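PDB 4NG4: phosphoglycerate kinase from Coxiella burnetii, which catalyses the reversible transfer of a phosphoryl group between ATP and 3-phosphoglycerate, a step of glycolysis. Local coordinates for residues 53-65 against 109-121. Residues are numbered along the deposited sequence; the frame is centred on the assembly and turned at random.
Sequences PTIQKAIEQKARV and GVAVEPGQAILCE
Val65 pairs in parallel with Ala117: its N donates to Gln116 O (3.2 Å), its O accepts from Ile118 N (2.8 Å, 170° at the hydrogen), and just before the strands Gly115 N, within the type II turn 113-116, donates to Ala63 O from above the carbonyl plane. On the face of the sheet turned to helix 46-60, Val65 CG1, anti to the backbone N (chi1 161°), lies 3.5 Å from Ala117 CB, with Ile59 CD1 reaching the same methyl at 4.1 Å. Arg64 and Val112 meet beyond the other face. The arginine runs extended from CG to NE, side by side with Pro114, whose CD sits over the centre of one guanidinium face, 3.7 Å above it. NE makes a weak hydrogen bond to Asn24 O, and NH1 lies 2.7 Å from Val112 O. Val112 CG1 closes on Val65 N at 3.7 Å. Lys62, with positive phi, is the C' residue of the Schellman motif that ends helix 46-60 and turns the chain into strand 64-69. Helix, reversal and neighbouring parallel strands illustrate the Rossmann-like alpha/beta build of the N-terminal domain of phosphoglycerate kinase.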
loop_
_atom_site.group_PDB
_atom_site.type_symbol
_atom_site.label_atom_id
_atom_site.label_comp_id
_atom_site.label_asym_id
_atom_site.label_seq_id
_atom_site.Cartn_x
_atom_site.Cartn_y
_atom_site.Cartn_z
ATOM N N PRO A 53 9.343 1.709 17.502
ATOM C CA PRO A 53 10.679 1.094 17.622
ATOM C C PRO A 53 11.821 1.890 16.977
ATOM O O PRO A 53 12.923 1.930 17.525
ATOM C CB PRO A 53 10.508 -0.262 16.914
ATOM C CG PRO A 53 9.031 -0.516 16.912
ATOM C CD PRO A 53 8.399 0.823 16.798
ATOM N N THR A 54 11.551 2.496 15.819
ATOM C CA THR A 54 12.527 3.345 15.128
ATOM C C THR A 54 12.969 4.484 16.037
ATOM O O THR A 54 14.146 4.847 16.065
ATOM C CB THR A 54 11.949 3.955 13.824
ATOM O OG1 THR A 54 11.738 2.922 12.855
ATOM C CG2 THR A 54 12.893 5.008 13.245
ATOM N N ILE A 55 12.017 5.031 16.785
ATOM C CA ILE A 55 12.290 6.103 17.729
ATOM C C ILE A 55 12.958 5.553 19.005
ATOM O O ILE A 55 13.769 6.244 19.631
ATOM C CB ILE A 55 10.994 6.880 18.062
ATOM C CG1 ILE A 55 10.366 7.449 16.775
ATOM C CG2 ILE A 55 11.287 8.013 19.031
ATOM C CD1 ILE A 55 8.960 7.973 16.935
ATOM N N GLN A 56 12.635 4.314 19.381
ATOM C CA GLN A 56 13.258 3.691 20.549
ATOM C C GLN A 56 14.728 3.335 20.288
ATOM O O GLN A 56 15.568 3.480 21.167
ATOM C CB GLN A 56 12.492 2.436 20.983
ATOM C CG GLN A 56 11.021 2.665 21.318
ATOM C CD GLN A 56 10.406 1.482 22.070
ATOM O OE1 GLN A 56 10.568 1.356 23.279
ATOM N NE2 GLN A 56 9.696 0.615 21.351
ATOM N N LYS A 57 15.027 2.871 19.075
ATOM C CA LYS A 57 16.390 2.487 18.702
ATOM C C LYS A 57 17.306 3.713 18.588
ATOM O O LYS A 57 18.500 3.632 18.904
ATOM C CB LYS A 57 16.388 1.684 17.389
ATOM C CG LYS A 57 17.732 1.021 17.043
ATOM C CD LYS A 57 17.580 -0.191 16.108
ATOM C CE LYS A 57 16.993 0.192 14.744
ATOM N NZ LYS A 57 16.960 -0.952 13.795
ATOM N N ALA A 58 16.748 4.843 18.152
ATOM C CA ALA A 58 17.510 6.089 18.045
ATOM C C ALA A 58 17.884 6.618 19.423
ATOM O O ALA A 58 19.033 6.963 19.661
ATOM C CB ALA A 58 16.721 7.125 17.286
ATOM N N ILE A 59 16.904 6.669 20.321
ATOM C CA ILE A 59 17.109 7.076 21.721
ATOM C C ILE A 59 18.077 6.130 22.455
ATOM O O ILE A 59 18.947 6.582 23.204
ATOM C CB ILE A 59 15.756 7.115 22.473
ATOM C CG1 ILE A 59 14.869 8.230 21.918
ATOM C CG2 ILE A 59 15.946 7.317 23.952
ATOM C CD1 ILE A 59 13.403 8.056 22.263
ATOM N N GLU A 60 17.929 4.826 22.230
ATOM C CA GLU A 60 18.763 3.820 22.885
ATOM C C GLU A 60 20.224 3.963 22.467
ATOM O O GLU A 60 21.131 3.679 23.261
ATOM C CB GLU A 60 18.263 2.411 22.560
ATOM C CG GLU A 60 18.920 1.291 23.371
ATOM C CD GLU A 60 18.530 -0.104 22.877
ATOM O OE1 GLU A 60 17.657 -0.197 21.981
ATOM O OE2 GLU A 60 19.102 -1.104 23.387
ATOM N N GLN A 61 20.450 4.402 21.229
ATOM C CA GLN A 61 21.800 4.733 20.759
ATOM C C GLN A 61 22.176 6.195 21.044
ATOM O O GLN A 61 23.220 6.680 20.595
ATOM C CB GLN A 61 21.934 4.426 19.270
ATOM C CG GLN A 61 21.811 2.946 18.960
ATOM C CD GLN A 61 21.812 2.658 17.484
ATOM O OE1 GLN A 61 22.280 3.469 16.686
ATOM N NE2 GLN A 61 21.295 1.492 17.108
ATOM N N LYS A 62 21.320 6.876 21.804
ATOM C CA LYS A 62 21.551 8.243 22.284
ATOM C C LYS A 62 21.720 9.260 21.153
ATOM O O LYS A 62 22.585 10.139 21.179
ATOM C CB LYS A 62 22.694 8.278 23.316
ATOM C CG LYS A 62 22.177 8.085 24.740
ATOM C CD LYS A 62 23.210 7.526 25.686
ATOM C CE LYS A 62 22.681 7.554 27.107
ATOM N NZ LYS A 62 23.605 6.910 28.068
ATOM N N ALA A 63 20.841 9.136 20.167
ATOM C CA ALA A 63 20.692 10.150 19.137
ATOM C C ALA A 63 20.014 11.371 19.744
ATOM O O ALA A 63 19.388 11.284 20.806
ATOM C CB ALA A 63 19.866 9.612 17.971
ATOM N N ARG A 64 20.172 12.509 19.077
ATOM C CA ARG A 64 19.374 13.690 19.361
ATOM C C ARG A 64 18.255 13.665 18.334
ATOM O O ARG A 64 18.473 13.996 17.171
ATOM C CB ARG A 64 20.213 14.964 19.228
ATOM C CG ARG A 64 21.500 14.968 20.053
ATOM C CD ARG A 64 22.558 15.855 19.408
ATOM N NE ARG A 64 23.637 16.185 20.340
ATOM C CZ ARG A 64 23.664 17.250 21.140
ATOM N NH1 ARG A 64 22.674 18.138 21.139
ATOM N NH2 ARG A 64 24.695 17.428 21.951
ATOM N N VAL A 65 17.061 13.256 18.757
ATOM C CA VAL A 65 16.016 12.854 17.797
ATOM C C VAL A 65 14.992 13.938 17.450
ATOM O O VAL A 65 14.316 14.467 18.329
ATOM C CB VAL A 65 15.254 11.595 18.291
ATOM C CG1 VAL A 65 13.928 11.457 17.569
ATOM C CG2 VAL A 65 16.103 10.354 18.091
ATOM N N GLY A 109 16.034 26.118 13.945
ATOM C CA GLY A 109 16.950 25.300 14.754
ATOM C C GLY A 109 16.321 24.830 16.047
ATOM O O GLY A 109 15.348 25.425 16.514
ATOM N N VAL A 110 16.851 23.739 16.601
ATOM C CA VAL A 110 16.447 23.268 17.930
ATOM C C VAL A 110 17.597 22.542 18.610
ATOM O O VAL A 110 18.221 21.662 18.026
ATOM C CB VAL A 110 15.232 22.277 17.920
ATOM C CG1 VAL A 110 14.568 22.279 19.301
ATOM C CG2 VAL A 110 14.218 22.609 16.827
ATOM N N ALA A 111 17.872 22.928 19.848
ATOM C CA ALA A 111 18.710 22.142 20.727
ATOM C C ALA A 111 17.905 20.903 21.103
ATOM O O ALA A 111 16.690 20.981 21.310
ATOM C CB ALA A 111 19.074 22.936 21.965
ATOM N N VAL A 112 18.578 19.758 21.131
ATOM C CA VAL A 112 17.979 18.495 21.555
ATOM C C VAL A 112 19.086 17.689 22.203
ATOM O O VAL A 112 20.120 17.448 21.581
ATOM C CB VAL A 112 17.387 17.701 20.371
ATOM C CG1 VAL A 112 16.916 16.324 20.820
ATOM C CG2 VAL A 112 16.245 18.455 19.755
ATOM N N GLU A 113 18.880 17.295 23.455
ATOM C CA GLU A 113 19.912 16.589 24.213
ATOM C C GLU A 113 20.042 15.155 23.688
ATOM O O GLU A 113 19.072 14.601 23.145
ATOM C CB GLU A 113 19.571 16.599 25.708
ATOM C CG GLU A 113 20.687 16.110 26.612
ATOM C CD GLU A 113 20.340 16.209 28.086
ATOM O OE1 GLU A 113 21.224 15.916 28.928
ATOM O OE2 GLU A 113 19.184 16.586 28.396
ATOM N N PRO A 114 21.246 14.561 23.802
ATOM C CA PRO A 114 21.365 13.150 23.431
ATOM C C PRO A 114 20.393 12.258 24.206
ATOM O O PRO A 114 20.309 12.360 25.430
ATOM C CB PRO A 114 22.818 12.819 23.797
ATOM C CG PRO A 114 23.535 14.101 23.618
ATOM C CD PRO A 114 22.566 15.181 24.027
ATOM N N GLY A 115 19.645 11.420 23.489
ATOM C CA GLY A 115 18.744 10.458 24.119
ATOM C C GLY A 115 17.295 10.906 24.270
ATOM O O GLY A 115 16.422 10.074 24.513
ATOM N N GLN A 116 17.022 12.204 24.150
ATOM C CA GLN A 116 15.638 12.674 24.125
ATOM C C GLN A 116 15.173 12.843 22.676
ATOM O O GLN A 116 15.970 12.749 21.737
ATOM C CB GLN A 116 15.448 13.963 24.949
ATOM C CG GLN A 116 16.190 15.200 24.447
ATOM C CD GLN A 116 15.581 16.502 24.958
ATOM O OE1 GLN A 116 14.579 16.992 24.416
ATOM N NE2 GLN A 116 16.187 17.070 25.999
ATOM N N ALA A 117 13.875 13.075 22.508
ATOM C CA ALA A 117 13.261 13.162 21.179
ATOM C C ALA A 117 12.193 14.243 21.134
ATOM O O ALA A 117 11.354 14.343 22.031
ATOM C CB ALA A 117 12.649 11.829 20.796
ATOM N N ILE A 118 12.213 15.040 20.073
ATOM C CA ILE A 118 11.219 16.090 19.888
ATOM C C ILE A 118 10.442 15.821 18.607
ATOM O O ILE A 118 10.952 15.186 17.683
ATOM C CB ILE A 118 11.854 17.524 19.904
ATOM C CG1 ILE A 118 12.815 17.746 18.728
ATOM C CG2 ILE A 118 12.581 17.765 21.217
ATOM C CD1 ILE A 118 12.130 18.017 17.393
ATOM N N LEU A 119 9.196 16.285 18.576
ATOM C CA LEU A 119 8.326 16.133 17.404
ATOM C C LEU A 119 8.085 17.498 16.774
ATOM O O LEU A 119 7.450 18.365 17.377
ATOM C CB LEU A 119 6.988 15.483 17.795
ATOM C CG LEU A 119 5.922 15.297 16.707
ATOM C CD1 LEU A 119 6.421 14.405 15.578
ATOM C CD2 LEU A 119 4.653 14.746 17.318
ATOM N N CYS A 120 8.612 17.677 15.565
ATOM C CA CYS A 120 8.393 18.886 14.788
ATOM C C CYS A 120 6.920 18.974 14.391
ATOM O O CYS A 120 6.269 17.940 14.119
ATOM C CB CYS A 120 9.271 18.879 13.530
ATOM S SG CYS A 120 11.073 18.875 13.854
ATOM N N GLU A 121 6.409 20.206 14.337
ATOM C CA GLU A 121 5.023 20.437 13.976
ATOM C C GLU A 121 4.785 20.058 12.500
ATOM O O GLU A 121 5.678 20.219 11.666
ATOM C CB GLU A 121 4.656 21.894 14.243
ATOM C CG GLU A 121 3.219 22.275 13.936
ATOM C CD GLU A 121 2.192 21.351 14.560
ATOM O OE1 GLU A 121 2.112 20.169 14.146
ATOM O OE2 GLU A 121 1.435 21.815 15.441
#